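Local coordinates for putative sugar isomerase (Parabacteroides distasonis, PDB 3LMZ), which is of unproven function but probably isomerises a sugar, its fold being a xylose isomerase-like TIM barrel, at residues I131-P136 / P142-V147; L105-P110 / V185-I190; E40-H45 / E245-F250; A214-M219 / K251-L256. One frame throughout, in Å; residues are numbered along the deposited sequence.

Contact 1 of 4, residues I131-P136 / P142-V147; sequences IHLHGP and PDATDV
L133 and I131 pack against the first turn of helix 144-151, so that strand 128-132 and the helix following it meet as two elements of one beta-alpha-beta unit of the barrel. The apolar part centres on L133. Its CG lies between the backbone N and the carbonyl carbon (chi1 69°), which spreads the two methyls over the turn leading into the helix: CD2 lies 3.7 Å from A144 N and 4.0 Å from A144 CB, while CD1 rests 3.9 Å from P142 O. Alongside, I131 and V147 slide past each other in opposite directions, with I131 CD1 4.1 Å from V147 CG1. With an alanine at L133, A144 CB and the P142-D143 backbone would lose the two methyls that cover them, and a gap would probably open beside them.

The polar part is slighter. G135 N gives P142 O a short but bent and weak hydrogen bond (2.8 Å, 129° at the hydrogen), and P142 CA-H leans back toward G135 O. Within the second segment D143 is the N-cap, its OD1 accepting from D146 N (2.9 Å), while D167 OD1 takes A144 N. H132 and H134 bind a citrate, probably from the crystallisation liquor. The chemistry thus divides: side-chain methyls hold the helix to the strand end, the weak G135-P142 bond links the loop ends, and the D143 cap fixes the first helical turn.

Contact 2 of 4, residues L105-P110 / V185-I190; sequences LIVGVP and VFDMHI
The carboxylate of D187 sets a polar group inside the TIM barrel: OD1 is hydrogen-bonded to the hydroxyl of Y78, and OD2 lies against a methyl of V107, 3.7 Å from its CG2. Strands 105-110 and 185-190 are not neighbours in the parallel barrel sheet, since strands 128-132 and 158-163 come between them. They meet across its interior instead, their axes 8.3 Å apart at closest approach and their directions 64° apart, and the contact is made largely by side chains pointing inward. About 170 Å² of surface is buried between them.

V107 and D187 cross at about a right angle. D187 carries its CG anti to the backbone N (chi1 -169°), which sends the carboxylate out from its strand toward V107, and the bond to Y78 probably limits its rotation.

Nearer the start of both strands L105 takes up the packing. It too has CG anti to its own N, and its two methyls divide the work: CD1 meets F186 CB at 4.2 Å, while CD2 turns to the backbone beyond. The ring of F186 leads off to an edge-to-face stack with H128, a residue that L105 also touches, so strand 128-132 helps to close this end. The nearest approach of the leucine is to a main-chain oxygen, with L105 CD2 3.6 Å from F186 O.

Contact 3 of 4, residues E40-H45 / E245-F250; sequences ERLDIH and ESIGYF
This is a small, purely apolar contact on the outer layer of the barrel, where the end of helix 32-41 and the turn after it lean on helix 240-256, the last helix of the chain. Only about 125 Å² is buried, and three side chains carry it. I44 and I247 reach toward each other tip to tip, with I44 CD1 3.6 Å from I247 CD1. I44 stretches out fully to get there, its CD1 anti to CA (chi2 173°), whereas I247 is bent at the same torsion (-60°), which places its CD1; I247 CG1 also lies 3.8 Å from I44 CD1. L42 joins more loosely, its CD1 4.4 Å from I247 CG1.

The backbone turns L42 and I44 toward the same helix. D43 has positive phi and ends the helix in a Schellman motif, with D43 N bonded to E40 O at 3.2 Å. The turn is tied further by H45 NE2, which donates to D43 OD1 at 2.7 Å from above the carboxylate plane, the oxygen lying near the ring plane of the histidine.

Strand 19-22 lies beneath, M22 touching L42 and I44, and L20 touching I247. Polar groups work around this apolar core: E245 pairs with R207 and with K251 of the second subunit, and L42 O accepts from K251 NZ of its own chain. Between the two segments themselves, the aliphatic side chains of L42, I44 and I247 meet by shape rather than by directed bonds.

Contact 4 of 4, residues A214-M219 / K251-L256; sequences ALIRMM and KAVSDL
I216 is the tight point between helix 212-221 and helix 240-256, which come within 6.5 Å of each other between I216 CA and S254 CA. Its side chain meets two successive residues of the last helix. CG1 lies 3.9 Å from V253 CG1, the two side chains crossing obliquely, and CD1 reaches past to S254, 3.7 Å from its OG and 4.1 Å from its CA. The bend of the isoleucine at chi2 (-78°) is what lays CD1 against the serine. S254 presents its hydroxyl to this methyl because OG, beside its own backbone N (chi1 -63°), is hydrogen-bonded to F250 O one turn earlier. The polar atom is thereby satisfied within its helix, and its small size is consistent with the close approach of the helices.

Away from this point the contact slackens quickly. R217 and L256 are exposed, and M218, a selenomethionine, faces helix 174-181 instead. Helix 240-256 also meets the second subunit: A252 packs on A252 of that copy, and V253 serves both contacts, packing on I216 and on L256 of the second subunit. F18 backs the buried side, touching I216, M219 and S254.

With about 121 Å² buried and no polar bond between the segments, the contact rests on van der Waals packing of one isoleucine. Polar groups of the last helix bond elsewhere: S254 OG to F250 O, D255 OD2 to Y249 of the second subunit, K251 NZ to L42 O and to E245 of the second subunit.

Contacts 1 and 2 lie 11 Å apart between centres and share the barrel sheet: H132 N is probably hydrogen-bonded to G108 O (3.0 Å), and the rings of H132 and H189 meet with their planes at about 60°. H132 and H134 of contact 1 also bind the citrate, which may mark the pocket. Contacts 3 and 4, 14 Å apart, both use helix 240-256 and adjoin the second subunit; L42 O and K251 NZ, 2.9 Å apart, probably join them by a hydrogen bond. Contact 2 bridges the pairs, with I190 CD1 3.7 Å from F250 CE1 and M188 CE 3.7 Å from M219 SE. Contacts 1 and 3, about 26 Å apart between centres, lie on opposite sides of the chain's centre.

Contact 1 of 4, residues I131-P136 / P142-V147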
loop_
_atom_site.group_PDB
_atom_site.type_symbol
_atom_site.label_atom_id
_atom_site.label_comp_id
_atom_site.label_asym_id
_atom_site.label_seq_id
_atom_site.Cartn_x
_atom_site.Cartn_y
_atom_site.Cartn_z
ATOM N N ILE A 131 -8.333 -12.530 -24.248
ATOM C CA ILE A 131 -7.720 -11.524 -25.136
ATOM C C ILE A 131 -7.457 -10.232 -24.319
ATOM O O ILE A 131 -8.382 -9.658 -23.702
ATOM C CB ILE A 131 -8.618 -11.190 -26.346
ATOM C CG1 ILE A 131 -8.817 -12.426 -27.223
ATOM C CG2 ILE A 131 -7.999 -10.018 -27.133
ATOM C CD1 ILE A 131 -9.942 -12.365 -28.181
ATOM N N HIS A 132 -6.195 -9.771 -24.325
ATOM C CA HIS A 132 -5.837 -8.539 -23.577
ATOM C C HIS A 132 -6.182 -7.286 -24.377
ATOM O O HIS A 132 -5.476 -6.947 -25.312
ATOM C CB HIS A 132 -4.350 -8.517 -23.155
ATOM C CG HIS A 132 -4.051 -7.416 -22.191
ATOM N ND1 HIS A 132 -2.820 -6.817 -22.063
ATOM C CD2 HIS A 132 -4.860 -6.782 -21.303
ATOM C CE1 HIS A 132 -2.882 -5.865 -21.146
ATOM N NE2 HIS A 132 -4.109 -5.810 -20.664
ATOM N N LEU A 133 -7.195 -6.569 -23.900
ATOM C CA LEU A 133 -7.599 -5.298 -24.527
ATOM C C LEU A 133 -6.585 -4.233 -24.157
ATOM O O LEU A 133 -5.965 -4.291 -23.119
ATOM C CB LEU A 133 -9.028 -4.945 -24.152
ATOM C CG LEU A 133 -9.287 -4.555 -22.692
ATOM C CD1 LEU A 133 -9.091 -3.026 -22.459
ATOM C CD2 LEU A 133 -10.680 -4.990 -22.128
ATOM N N HIS A 134 -6.440 -3.235 -25.045
ATOM C CA HIS A 134 -5.244 -2.392 -25.086
ATOM C C HIS A 134 -5.432 -0.896 -25.066
ATOM O O HIS A 134 -4.421 -0.189 -25.002
ATOM C CB HIS A 134 -4.399 -2.761 -26.292
ATOM C CG HIS A 134 -3.615 -4.009 -26.087
ATOM N ND1 HIS A 134 -3.464 -4.954 -27.070
ATOM C CD2 HIS A 134 -2.907 -4.449 -25.013
ATOM C CE1 HIS A 134 -2.724 -5.950 -26.595
ATOM N NE2 HIS A 134 -2.353 -5.658 -25.360
ATOM N N GLY A 135 -6.667 -0.427 -25.047
ATOM C CA GLY A 135 -6.954 0.999 -24.941
ATOM C C GLY A 135 -6.798 1.766 -26.228
ATOM O O GLY A 135 -6.593 1.206 -27.314
ATOM N N PRO A 136 -6.950 3.077 -26.120
ATOM C CA PRO A 136 -7.139 3.910 -27.281
ATOM C C PRO A 136 -5.912 4.108 -28.146
ATOM O O PRO A 136 -6.107 4.575 -29.268
ATOM C CB PRO A 136 -7.573 5.250 -26.697
ATOM C CG PRO A 136 -6.941 5.286 -25.339
ATOM C CD PRO A 136 -7.020 3.835 -24.871
ATOM N N PRO A 142 -9.312 -2.395 -28.747
ATOM C CA PRO A 142 -9.131 -1.240 -27.885
ATOM C C PRO A 142 -9.846 -1.317 -26.561
ATOM O O PRO A 142 -9.359 -0.737 -25.562
ATOM C CB PRO A 142 -9.704 -0.064 -28.705
ATOM C CG PRO A 142 -10.581 -0.676 -29.708
ATOM C CD PRO A 142 -10.070 -2.089 -29.964
ATOM N N ASP A 143 -10.995 -2.013 -26.527
ATOM C CA ASP A 143 -11.814 -2.037 -25.320
ATOM C C ASP A 143 -12.625 -3.346 -25.143
ATOM O O ASP A 143 -12.623 -4.239 -26.006
ATOM C CB ASP A 143 -12.703 -0.781 -25.230
ATOM C CG ASP A 143 -13.821 -0.739 -26.300
ATOM O OD1 ASP A 143 -14.058 -1.739 -27.017
ATOM O OD2 ASP A 143 -14.445 0.365 -26.432
ATOM N N ALA A 144 -13.375 -3.440 -24.059
ATOM C CA ALA A 144 -14.061 -4.670 -23.717
ATOM C C ALA A 144 -15.155 -4.946 -24.760
ATOM O O ALA A 144 -15.324 -6.093 -25.179
ATOM C CB ALA A 144 -14.664 -4.540 -22.339
ATOM N N THR A 145 -15.849 -3.903 -25.237
ATOM C CA THR A 145 -16.908 -4.090 -26.234
ATOM C C THR A 145 -16.368 -4.678 -27.502
ATOM O O THR A 145 -16.990 -5.555 -28.108
ATOM C CB THR A 145 -17.597 -2.766 -26.551
ATOM O OG1 THR A 145 -18.164 -2.258 -25.340
ATOM C CG2 THR A 145 -18.664 -2.950 -27.688
ATOM N N ASP A 146 -15.176 -4.237 -27.907
ATOM C CA ASP A 146 -14.587 -4.780 -29.133
ATOM C C ASP A 146 -14.241 -6.260 -28.985
ATOM O O ASP A 146 -14.456 -7.029 -29.916
ATOM C CB ASP A 146 -13.327 -4.034 -29.521
ATOM C CG ASP A 146 -12.815 -4.463 -30.876
ATOM O OD1 ASP A 146 -13.496 -4.131 -31.883
ATOM O OD2 ASP A 146 -11.777 -5.153 -30.960
ATOM N N VAL A 147 -13.787 -6.687 -27.830
ATOM C CA VAL A 147 -13.497 -8.089 -27.626
ATOM C C VAL A 147 -14.770 -8.864 -27.599
ATOM O O VAL A 147 -14.861 -9.910 -28.274
ATOM C CB VAL A 147 -12.696 -8.367 -26.347
ATOM C CG1 VAL A 147 -12.491 -9.887 -26.167
ATOM C CG2 VAL A 147 -11.359 -7.666 -26.401
#

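Contact 2 of 4, residues L105-P110 / V185-I190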
loop_
_atom_site.group_PDB
_atom_site.type_symbol
_atom_site.label_atom_id
_atom_site.label_comp_id
_atom_site.label_asym_id
_atom_site.label_seq_id
_atom_site.Cartn_x
_atom_site.Cartn_y
_atom_site.Cartn_z
ATOM N N LEU A 105 -5.319 -21.640 -18.872
ATOM C CA LEU A 105 -5.717 -20.267 -19.245
ATOM C C LEU A 105 -4.514 -19.617 -19.935
ATOM O O LEU A 105 -3.379 -19.574 -19.428
ATOM C CB LEU A 105 -6.093 -19.434 -18.001
ATOM C CG LEU A 105 -6.408 -17.948 -18.204
ATOM C CD1 LEU A 105 -7.528 -17.754 -19.166
ATOM C CD2 LEU A 105 -6.690 -17.240 -16.817
ATOM N N ILE A 106 -4.817 -19.105 -21.121
ATOM C CA ILE A 106 -3.869 -18.403 -21.967
ATOM C C ILE A 106 -4.396 -16.969 -22.161
ATOM O O ILE A 106 -5.553 -16.772 -22.521
ATOM C CB ILE A 106 -3.737 -19.057 -23.366
ATOM C CG1 ILE A 106 -3.182 -20.466 -23.252
ATOM C CG2 ILE A 106 -2.896 -18.181 -24.313
ATOM C CD1 ILE A 106 -3.154 -21.271 -24.630
ATOM N N VAL A 107 -3.559 -15.989 -21.819
ATOM C CA VAL A 107 -3.817 -14.573 -22.093
ATOM C C VAL A 107 -3.073 -14.278 -23.409
ATOM O O VAL A 107 -1.870 -14.496 -23.565
ATOM C CB VAL A 107 -3.394 -13.682 -20.923
ATOM C CG1 VAL A 107 -3.832 -12.220 -21.218
ATOM C CG2 VAL A 107 -4.020 -14.206 -19.575
ATOM N N GLY A 108 -3.833 -13.819 -24.409
ATOM C CA GLY A 108 -3.327 -13.685 -25.779
ATOM C C GLY A 108 -3.717 -12.398 -26.470
ATOM O O GLY A 108 -4.646 -11.698 -26.023
ATOM N N VAL A 109 -2.973 -12.093 -27.530
ATOM C CA VAL A 109 -3.349 -11.045 -28.439
ATOM C C VAL A 109 -3.255 -11.608 -29.853
ATOM O O VAL A 109 -2.228 -11.470 -30.502
ATOM C CB VAL A 109 -2.488 -9.785 -28.241
ATOM C CG1 VAL A 109 -3.015 -8.602 -29.093
ATOM C CG2 VAL A 109 -2.455 -9.417 -26.742
ATOM N N PRO A 110 -4.319 -12.267 -30.329
ATOM C CA PRO A 110 -4.301 -12.854 -31.711
ATOM C C PRO A 110 -4.782 -11.840 -32.732
ATOM O O PRO A 110 -5.784 -11.129 -32.474
ATOM C CB PRO A 110 -5.282 -13.988 -31.594
ATOM C CG PRO A 110 -6.276 -13.527 -30.573
ATOM C CD PRO A 110 -5.592 -12.535 -29.652
ATOM N N VAL A 185 -15.367 -12.809 -19.226
ATOM C CA VAL A 185 -14.190 -12.203 -18.585
ATOM C C VAL A 185 -13.458 -13.323 -17.825
ATOM O O VAL A 185 -13.960 -13.857 -16.808
ATOM C CB VAL A 185 -14.563 -11.061 -17.617
ATOM C CG1 VAL A 185 -13.335 -10.524 -16.861
ATOM C CG2 VAL A 185 -15.299 -9.910 -18.388
ATOM N N PHE A 186 -12.276 -13.697 -18.335
ATOM C CA PHE A 186 -11.557 -14.849 -17.790
ATOM C C PHE A 186 -10.317 -14.470 -17.015
ATOM O O PHE A 186 -9.683 -15.317 -16.389
ATOM C CB PHE A 186 -11.283 -15.887 -18.909
ATOM C CG PHE A 186 -12.552 -16.428 -19.535
ATOM C CD1 PHE A 186 -13.644 -16.810 -18.747
ATOM C CD2 PHE A 186 -12.694 -16.489 -20.913
ATOM C CE1 PHE A 186 -14.808 -17.288 -19.313
ATOM C CE2 PHE A 186 -13.861 -16.939 -21.460
ATOM C CZ PHE A 186 -14.907 -17.334 -20.663
ATOM N N ASP A 187 -9.939 -13.207 -17.127
ATOM C CA ASP A 187 -8.777 -12.665 -16.401
ATOM C C ASP A 187 -8.982 -11.170 -16.298
ATOM O O ASP A 187 -9.828 -10.578 -16.992
ATOM C CB ASP A 187 -7.479 -12.987 -17.142
ATOM C CG ASP A 187 -6.215 -12.696 -16.347
ATOM O OD1 ASP A 187 -6.086 -13.282 -15.270
ATOM O OD2 ASP A 187 -5.350 -12.049 -16.914
HETATM N N MSE A 188 -8.212 -10.523 -15.420
HETATM C CA MSE A 188 -8.357 -9.094 -15.258
HETATM C C MSE A 188 -6.981 -8.539 -14.898
HETATM O O MSE A 188 -6.292 -9.113 -14.059
HETATM C CB MSE A 188 -9.296 -8.771 -14.107
HETATM C CG MSE A 188 -9.752 -7.333 -14.049
HETATM SE SE MSE A 188 -10.929 -7.003 -12.511
HETATM C CE MSE A 188 -12.289 -8.383 -13.136
ATOM N N HIS A 189 -6.643 -7.404 -15.523
ATOM C CA HIS A 189 -5.517 -6.571 -15.069
ATOM C C HIS A 189 -6.118 -5.398 -14.313
ATOM O O HIS A 189 -6.863 -4.562 -14.888
ATOM C CB HIS A 189 -4.657 -6.119 -16.263
ATOM C CG HIS A 189 -3.856 -7.228 -16.872
ATOM N ND1 HIS A 189 -2.937 -7.031 -17.881
ATOM C CD2 HIS A 189 -3.777 -8.540 -16.539
ATOM C CE1 HIS A 189 -2.358 -8.193 -18.170
ATOM N NE2 HIS A 189 -2.843 -9.124 -17.369
ATOM N N ILE A 190 -5.684 -5.270 -13.057
ATOM C CA ILE A 190 -5.992 -4.115 -12.208
ATOM C C ILE A 190 -4.838 -3.151 -12.309
ATOM O O ILE A 190 -3.675 -3.567 -12.430
ATOM C CB ILE A 190 -6.345 -4.499 -10.747
ATOM C CG1 ILE A 190 -5.252 -5.347 -10.099
ATOM C CG2 ILE A 190 -7.697 -5.268 -10.719
ATOM C CD1 ILE A 190 -5.409 -5.450 -8.616
#

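Contact 3 of 4, residues E40-H45 / E245-F250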
loop_
_atom_site.group_PDB
_atom_site.type_symbol
_atom_site.label_atom_id
_atom_site.label_comp_id
_atom_site.label_asym_id
_atom_site.label_seq_id
_atom_site.Cartn_x
_atom_site.Cartn_y
_atom_site.Cartn_z
ATOM N N GLU A 40 6.250 -12.742 -2.634
ATOM C CA GLU A 40 6.303 -13.404 -1.332
ATOM C C GLU A 40 6.148 -12.358 -0.204
ATOM O O GLU A 40 5.377 -12.519 0.726
ATOM C CB GLU A 40 7.601 -14.201 -1.159
ATOM C CG GLU A 40 7.735 -15.025 0.055
ATOM C CD GLU A 40 8.975 -15.898 -0.025
ATOM O OE1 GLU A 40 10.011 -15.438 -0.542
ATOM O OE2 GLU A 40 8.953 -17.050 0.473
ATOM N N ARG A 41 6.923 -11.273 -0.293
ATOM C CA ARG A 41 6.912 -10.211 0.724
ATOM C C ARG A 41 5.531 -9.484 0.741
ATOM O O ARG A 41 5.125 -9.038 1.780
ATOM C CB ARG A 41 8.054 -9.199 0.484
ATOM C CG ARG A 41 9.442 -9.713 0.770
ATOM C CD ARG A 41 10.473 -8.554 0.697
ATOM N NE ARG A 41 10.304 -7.624 1.814
ATOM C CZ ARG A 41 10.851 -6.412 1.885
ATOM N NH1 ARG A 41 11.628 -5.989 0.914
ATOM N NH2 ARG A 41 10.646 -5.624 2.920
ATOM N N LEU A 42 4.892 -9.380 -0.425
ATOM C CA LEU A 42 3.555 -8.793 -0.522
ATOM C C LEU A 42 2.399 -9.709 -0.212
ATOM O O LEU A 42 1.262 -9.296 -0.238
ATOM C CB LEU A 42 3.320 -8.213 -1.916
ATOM C CG LEU A 42 4.208 -7.085 -2.372
ATOM C CD1 LEU A 42 4.086 -6.941 -3.923
ATOM C CD2 LEU A 42 3.848 -5.830 -1.636
ATOM N N ASP A 43 2.677 -10.962 0.160
ATOM C CA ASP A 43 1.633 -11.966 0.416
ATOM C C ASP A 43 0.737 -12.222 -0.787
ATOM O O ASP A 43 -0.462 -12.439 -0.663
ATOM C CB ASP A 43 0.816 -11.598 1.651
ATOM C CG ASP A 43 -0.028 -12.755 2.220
ATOM O OD1 ASP A 43 0.394 -13.941 2.135
ATOM O OD2 ASP A 43 -1.142 -12.481 2.762
ATOM N N ILE A 44 1.342 -12.271 -1.974
ATOM C CA ILE A 44 0.652 -12.519 -3.235
ATOM C C ILE A 44 1.076 -13.915 -3.717
ATOM O O ILE A 44 2.274 -14.219 -3.745
ATOM C CB ILE A 44 0.984 -11.430 -4.320
ATOM C CG1 ILE A 44 0.450 -10.059 -3.844
ATOM C CG2 ILE A 44 0.477 -11.859 -5.710
ATOM C CD1 ILE A 44 0.848 -8.853 -4.726
ATOM N N HIS A 45 0.089 -14.697 -4.141
ATOM C CA HIS A 45 0.276 -16.140 -4.345
ATOM C C HIS A 45 0.058 -16.564 -5.783
ATOM O O HIS A 45 0.120 -17.735 -6.042
ATOM C CB HIS A 45 -0.626 -16.902 -3.317
ATOM C CG HIS A 45 -0.241 -16.546 -1.932
ATOM N ND1 HIS A 45 0.920 -17.024 -1.363
ATOM C CD2 HIS A 45 -0.798 -15.708 -1.032
ATOM C CE1 HIS A 45 1.066 -16.468 -0.163
ATOM N NE2 HIS A 45 0.045 -15.652 0.047
ATOM N N GLU A 245 2.403 0.147 -2.623
ATOM C CA GLU A 245 1.311 1.048 -2.259
ATOM C C GLU A 245 0.021 0.626 -2.941
ATOM O O GLU A 245 -1.046 0.598 -2.337
ATOM C CB GLU A 245 1.615 2.494 -2.676
ATOM C CG GLU A 245 0.496 3.483 -2.332
ATOM C CD GLU A 245 0.780 4.934 -2.714
ATOM O OE1 GLU A 245 1.993 5.254 -2.920
ATOM O OE2 GLU A 245 -0.201 5.707 -2.725
ATOM N N SER A 246 0.098 0.256 -4.231
ATOM C CA SER A 246 -1.088 -0.119 -4.959
ATOM C C SER A 246 -1.728 -1.384 -4.357
ATOM O O SER A 246 -2.979 -1.486 -4.259
ATOM C CB SER A 246 -0.726 -0.418 -6.403
ATOM O OG SER A 246 -0.285 0.698 -7.146
ATOM N N ILE A 247 -0.913 -2.362 -3.962
ATOM C CA ILE A 247 -1.368 -3.588 -3.347
ATOM C C ILE A 247 -2.030 -3.283 -1.997
ATOM O O ILE A 247 -3.101 -3.836 -1.654
ATOM C CB ILE A 247 -0.215 -4.633 -3.268
ATOM C CG1 ILE A 247 0.144 -5.155 -4.667
ATOM C CG2 ILE A 247 -0.582 -5.728 -2.270
ATOM C CD1 ILE A 247 -0.968 -5.860 -5.449
ATOM N N GLY A 248 -1.404 -2.442 -1.195
ATOM C CA GLY A 248 -2.026 -2.060 0.064
ATOM C C GLY A 248 -3.379 -1.419 -0.074
ATOM O O GLY A 248 -4.292 -1.747 0.618
ATOM N N TYR A 249 -3.487 -0.471 -1.006
ATOM C CA TYR A 249 -4.730 0.212 -1.244
ATOM C C TYR A 249 -5.779 -0.839 -1.683
ATOM O O TYR A 249 -6.910 -0.913 -1.209
ATOM C CB TYR A 249 -4.596 1.324 -2.242
ATOM C CG TYR A 249 -5.715 2.356 -2.210
ATOM C CD1 TYR A 249 -6.927 2.094 -2.776
ATOM C CD2 TYR A 249 -5.529 3.594 -1.575
ATOM C CE1 TYR A 249 -7.989 3.041 -2.679
ATOM C CE2 TYR A 249 -6.538 4.512 -1.493
ATOM C CZ TYR A 249 -7.766 4.234 -2.033
ATOM O OH TYR A 249 -8.773 5.159 -1.926
ATOM N N PHE A 250 -5.442 -1.703 -2.635
ATOM C CA PHE A 250 -6.376 -2.679 -3.174
ATOM C C PHE A 250 -6.770 -3.695 -2.108
ATOM O O PHE A 250 -7.941 -4.155 -2.055
ATOM C CB PHE A 250 -5.758 -3.403 -4.378
ATOM C CG PHE A 250 -6.723 -4.305 -5.107
ATOM C CD1 PHE A 250 -7.597 -3.790 -6.024
ATOM C CD2 PHE A 250 -6.768 -5.647 -4.818
ATOM C CE1 PHE A 250 -8.509 -4.620 -6.696
ATOM C CE2 PHE A 250 -7.693 -6.472 -5.463
ATOM C CZ PHE A 250 -8.555 -5.948 -6.375
#

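Contact 4 of 4, residues A214-M219 / K251-L256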
loop_
_atom_site.group_PDB
_atom_site.type_symbol
_atom_site.label_atom_id
_atom_site.label_comp_id
_atom_site.label_asym_id
_atom_site.label_seq_id
_atom_site.Cartn_x
_atom_site.Cartn_y
_atom_site.Cartn_z
ATOM N N ALA A 214 -16.513 0.024 -6.493
ATOM C CA ALA A 214 -17.530 -0.418 -7.414
ATOM C C ALA A 214 -17.142 -1.717 -8.136
ATOM O O ALA A 214 -17.994 -2.601 -8.357
ATOM C CB ALA A 214 -17.892 0.712 -8.411
ATOM N N LEU A 215 -15.869 -1.800 -8.489
ATOM C CA LEU A 215 -15.321 -2.964 -9.155
ATOM C C LEU A 215 -15.448 -4.189 -8.220
ATOM O O LEU A 215 -15.931 -5.257 -8.611
ATOM C CB LEU A 215 -13.881 -2.671 -9.600
ATOM C CG LEU A 215 -13.204 -3.739 -10.419
ATOM C CD1 LEU A 215 -13.859 -3.858 -11.851
ATOM C CD2 LEU A 215 -11.647 -3.582 -10.521
ATOM N N ILE A 216 -15.060 -4.008 -6.975
ATOM C CA ILE A 216 -15.140 -5.098 -6.001
ATOM C C ILE A 216 -16.586 -5.555 -5.760
ATOM O O ILE A 216 -16.878 -6.749 -5.764
ATOM C CB ILE A 216 -14.525 -4.651 -4.693
ATOM C CG1 ILE A 216 -13.005 -4.588 -4.867
ATOM C CG2 ILE A 216 -15.002 -5.512 -3.495
ATOM C CD1 ILE A 216 -12.321 -5.856 -4.821
ATOM N N ARG A 217 -17.517 -4.607 -5.628
ATOM C CA ARG A 217 -18.896 -4.981 -5.464
ATOM C C ARG A 217 -19.414 -5.720 -6.688
ATOM O O ARG A 217 -20.184 -6.677 -6.568
ATOM C CB ARG A 217 -19.764 -3.748 -5.184
ATOM C CG ARG A 217 -19.608 -3.161 -3.819
ATOM C CD ARG A 217 -20.593 -1.995 -3.610
ATOM N NE ARG A 217 -20.019 -1.094 -2.628
ATOM C CZ ARG A 217 -19.435 0.074 -2.907
ATOM N NH1 ARG A 217 -19.420 0.591 -4.149
ATOM N NH2 ARG A 217 -18.936 0.773 -1.904
HETATM N N MSE A 218 -19.008 -5.276 -7.875
HETATM C CA MSE A 218 -19.471 -5.908 -9.094
HETATM C C MSE A 218 -18.927 -7.318 -9.271
HETATM O O MSE A 218 -19.613 -8.225 -9.790
HETATM C CB MSE A 218 -19.160 -5.052 -10.343
HETATM C CG MSE A 218 -19.805 -5.596 -11.613
HETATM SE SE MSE A 218 -21.716 -5.828 -11.546
HETATM C CE MSE A 218 -22.245 -3.968 -11.399
HETATM N N MSE A 219 -17.702 -7.526 -8.843
HETATM C CA MSE A 219 -17.119 -8.872 -8.933
HETATM C C MSE A 219 -17.858 -9.855 -8.047
HETATM O O MSE A 219 -18.015 -11.017 -8.398
HETATM C CB MSE A 219 -15.611 -8.890 -8.652
HETATM C CG MSE A 219 -14.772 -8.181 -9.727
HETATM SE SE MSE A 219 -12.862 -8.352 -9.501
HETATM C CE MSE A 219 -12.734 -7.127 -8.009
ATOM N N LYS A 251 -5.829 -4.124 -1.252
ATOM C CA LYS A 251 -6.186 -5.052 -0.174
ATOM C C LYS A 251 -7.267 -4.415 0.737
ATOM O O LYS A 251 -8.246 -5.044 1.127
ATOM C CB LYS A 251 -4.980 -5.439 0.670
ATOM C CG LYS A 251 -4.039 -6.454 0.026
ATOM C CD LYS A 251 -2.822 -6.699 0.940
ATOM C CE LYS A 251 -1.877 -7.750 0.412
ATOM N NZ LYS A 251 -0.731 -8.014 1.381
ATOM N N ALA A 252 -7.051 -3.144 1.078
ATOM C CA ALA A 252 -8.012 -2.454 1.909
ATOM C C ALA A 252 -9.363 -2.349 1.266
ATOM O O ALA A 252 -10.359 -2.612 1.919
ATOM C CB ALA A 252 -7.515 -1.064 2.328
ATOM N N VAL A 253 -9.418 -1.944 -0.004
ATOM C CA VAL A 253 -10.715 -1.907 -0.704
ATOM C C VAL A 253 -11.393 -3.290 -0.678
ATOM O O VAL A 253 -12.587 -3.400 -0.407
ATOM C CB VAL A 253 -10.619 -1.372 -2.133
ATOM C CG1 VAL A 253 -12.020 -1.380 -2.807
ATOM C CG2 VAL A 253 -10.056 0.011 -2.137
ATOM N N SER A 254 -10.594 -4.337 -0.862
ATOM C CA SER A 254 -11.124 -5.737 -0.895
ATOM C C SER A 254 -11.723 -6.124 0.471
ATOM O O SER A 254 -12.748 -6.807 0.563
ATOM C CB SER A 254 -10.014 -6.710 -1.234
ATOM O OG SER A 254 -9.520 -6.445 -2.539
ATOM N N ASP A 255 -11.043 -5.655 1.528
ATOM C CA ASP A 255 -11.390 -6.030 2.887
ATOM C C ASP A 255 -12.611 -5.289 3.440
ATOM O O ASP A 255 -13.403 -5.836 4.250
ATOM C CB ASP A 255 -10.240 -5.708 3.859
ATOM C CG ASP A 255 -9.036 -6.594 3.692
ATOM O OD1 ASP A 255 -9.107 -7.622 2.966
ATOM O OD2 ASP A 255 -7.994 -6.194 4.278
ATOM N N LEU A 256 -12.756 -4.015 3.055
ATOM C CA LEU A 256 -13.654 -3.062 3.728
ATOM C C LEU A 256 -14.900 -2.727 2.917
ATOM O O LEU A 256 -15.856 -2.122 3.453
ATOM C CB LEU A 256 -12.871 -1.779 4.057
ATOM C CG LEU A 256 -11.690 -1.918 5.046
ATOM C CD1 LEU A 256 -10.981 -0.597 5.123
ATOM C CD2 LEU A 256 -12.128 -2.399 6.450
#